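Local structure of aldehyde dehydrogenase (Burkholderia thailandensis, 5J6B) at residues E272-V277 with A303-A308. The protein probably catalyses the NAD(P)+-dependent oxidation of aldehydes to carboxylic acids and binds NADPH. Sequence-based numbering, arbitrary orientation.
Sequences EVLDYV and ADVYDA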
loop_
_atom_site.group_PDB
_atom_site.type_symbol
_atom_site.label_atom_id
_atom_site.label_comp_id
_atom_site.label_asym_id
_atom_site.label_seq_id
_atom_site.Cartn_x
_atom_site.Cartn_y
_atom_site.Cartn_z
ATOM N N GLU A 272 6.688 -38.731 9.899
ATOM C CA GLU A 272 6.972 -38.398 11.291
ATOM C C GLU A 272 5.882 -37.540 11.933
ATOM O O GLU A 272 5.833 -37.443 13.163
ATOM C CB GLU A 272 8.327 -37.687 11.396
ATOM N N VAL A 273 5.004 -36.923 11.148
ATOM C CA VAL A 273 3.984 -36.039 11.706
ATOM C C VAL A 273 2.570 -36.534 11.395
ATOM O O VAL A 273 1.625 -35.751 11.403
ATOM C CB VAL A 273 4.181 -34.590 11.219
ATOM C CG1 VAL A 273 5.476 -33.996 11.785
ATOM C CG2 VAL A 273 4.157 -34.539 9.685
ATOM N N LEU A 274 2.408 -37.840 11.144
ATOM C CA LEU A 274 1.108 -38.342 10.708
ATOM C C LEU A 274 0.027 -38.166 11.777
ATOM O O LEU A 274 -1.144 -37.963 11.439
ATOM C CB LEU A 274 1.216 -39.813 10.290
ATOM C CG LEU A 274 1.822 -40.087 8.910
ATOM C CD1 LEU A 274 1.801 -41.574 8.609
ATOM C CD2 LEU A 274 1.094 -39.315 7.804
ATOM N N ASP A 275 0.379 -38.230 13.060
ATOM C CA ASP A 275 -0.660 -38.050 14.075
ATOM C C ASP A 275 -1.246 -36.644 14.020
ATOM O O ASP A 275 -2.457 -36.460 14.206
ATOM C CB ASP A 275 -0.113 -38.351 15.470
ATOM C CG ASP A 275 -0.022 -39.831 15.737
ATOM O OD1 ASP A 275 -0.758 -40.601 15.087
ATOM O OD2 ASP A 275 0.784 -40.227 16.593
ATOM N N TYR A 276 -0.403 -35.640 13.772
ATOM C CA TYR A 276 -0.904 -34.280 13.603
ATOM C C TYR A 276 -1.756 -34.165 12.341
ATOM O O TYR A 276 -2.830 -33.547 12.360
ATOM C CB TYR A 276 0.255 -33.281 13.556
ATOM C CG TYR A 276 -0.160 -31.969 12.920
ATOM C CD1 TYR A 276 -0.872 -31.024 13.648
ATOM C CD2 TYR A 276 0.125 -31.693 11.579
ATOM C CE1 TYR A 276 -1.277 -29.826 13.075
ATOM C CE2 TYR A 276 -0.287 -30.487 10.990
ATOM C CZ TYR A 276 -0.990 -29.567 11.745
ATOM O OH TYR A 276 -1.413 -28.382 11.180
ATOM N N VAL A 277 -1.289 -34.746 11.237
ATOM C CA VAL A 277 -2.048 -34.700 9.988
ATOM C C VAL A 277 -3.421 -35.341 10.168
ATOM O O VAL A 277 -4.445 -34.782 9.752
ATOM C CB VAL A 277 -1.244 -35.377 8.862
ATOM C CG1 VAL A 277 -2.067 -35.445 7.568
ATOM C CG2 VAL A 277 0.064 -34.625 8.633
ATOM N N ALA A 303 1.486 -42.587 -1.622
ATOM C CA ALA A 303 1.672 -44.021 -1.419
ATOM C C ALA A 303 2.669 -44.329 -0.307
ATOM O O ALA A 303 2.516 -45.328 0.399
ATOM C CB ALA A 303 2.134 -44.664 -2.738
ATOM N N ASP A 304 3.688 -43.483 -0.127
ATOM C CA ASP A 304 4.708 -43.752 0.885
ATOM C C ASP A 304 4.157 -43.701 2.309
ATOM O O ASP A 304 4.711 -44.349 3.203
ATOM C CB ASP A 304 5.856 -42.754 0.759
ATOM C CG ASP A 304 6.732 -43.020 -0.442
ATOM O OD1 ASP A 304 6.479 -44.006 -1.159
ATOM O OD2 ASP A 304 7.695 -42.256 -0.642
ATOM N N VAL A 305 3.112 -42.911 2.555
ATOM C CA VAL A 305 2.529 -42.795 3.887
ATOM C C VAL A 305 1.120 -43.356 3.949
ATOM O O VAL A 305 0.494 -43.304 5.016
ATOM C CB VAL A 305 2.541 -41.340 4.392
ATOM C CG1 VAL A 305 3.969 -40.776 4.416
ATOM C CG2 VAL A 305 1.623 -40.464 3.533
ATOM N N TYR A 306 0.622 -43.932 2.849
ATOM C CA TYR A 306 -0.802 -44.221 2.716
ATOM C C TYR A 306 -1.273 -45.226 3.760
ATOM O O TYR A 306 -2.277 -44.999 4.444
ATOM C CB TYR A 306 -1.101 -44.741 1.310
ATOM C CG TYR A 306 -2.574 -44.919 1.044
ATOM C CD1 TYR A 306 -3.213 -46.131 1.310
ATOM C CD2 TYR A 306 -3.334 -43.876 0.536
ATOM C CE1 TYR A 306 -4.568 -46.292 1.069
ATOM C CE2 TYR A 306 -4.693 -44.030 0.291
ATOM C CZ TYR A 306 -5.303 -45.235 0.560
ATOM O OH TYR A 306 -6.653 -45.390 0.306
ATOM N N ASP A 307 -0.572 -46.354 3.882
ATOM C CA ASP A 307 -1.026 -47.407 4.786
ATOM C C ASP A 307 -1.027 -46.933 6.233
ATOM O O ASP A 307 -1.968 -47.218 6.984
ATOM C CB ASP A 307 -0.154 -48.651 4.639
ATOM C CG ASP A 307 -0.306 -49.323 3.293
ATOM O OD1 ASP A 307 -1.332 -49.106 2.610
ATOM O OD2 ASP A 307 0.612 -50.081 2.922
ATOM N N ALA A 308 0.016 -46.204 6.644
ATOM C CA ALA A 308 0.059 -45.716 8.022
ATOM C C ALA A 308 -1.019 -44.665 8.266
ATOM O O ALA A 308 -1.699 -44.693 9.300
ATOM C CB ALA A 308 1.457 -45.172 8.340
#
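Leu274, in the first turn of helix 274-286, lays its two methyls across Val305 and Ala308, one turn apart on helix 303-319, CD2 against the first and CD1 against the second. The setting is the α/β catalytic domain of the aldehyde dehydrogenase fold: helix 274-286 belongs to the β-α-β crossover linking parallel strands 263-266 and 298-302, and helix 303-319 directly follows the second strand. The small methyl of Ala303 packs on Arg397 of strand 392-398, while the carboxylate of Asp304 suits an exposed position. Val305 is the first residue to meet the leucine. Val305 CB lies 4.2 Å from Leu274 CD2, and its side chain also rests on Val266, so a compact branched residue fills the layer between helix and sheet. Tyr306 points away from the contact, packing on Leu395 and hydrogen-bonding through OH to Glu375. Asp307, again polar, belongs to the exposed side of the helix. Ala308 then brings a bare methyl, consistent with the close approach of the helices here, where Leu274 CA and Ala308 CA are 7.9 Å apart. The leucine's reach follows from its torsions: CG stands anti to the carbonyl carbon (chi1 -78°), and CD1 continues the chain fully extended (chi2 -177°). This methyl passes 4.2 Å from Val305 O and ends in apolar contact with Ala308, CD1 of Leu274 to CB of Ala308 measuring 3.6 Å.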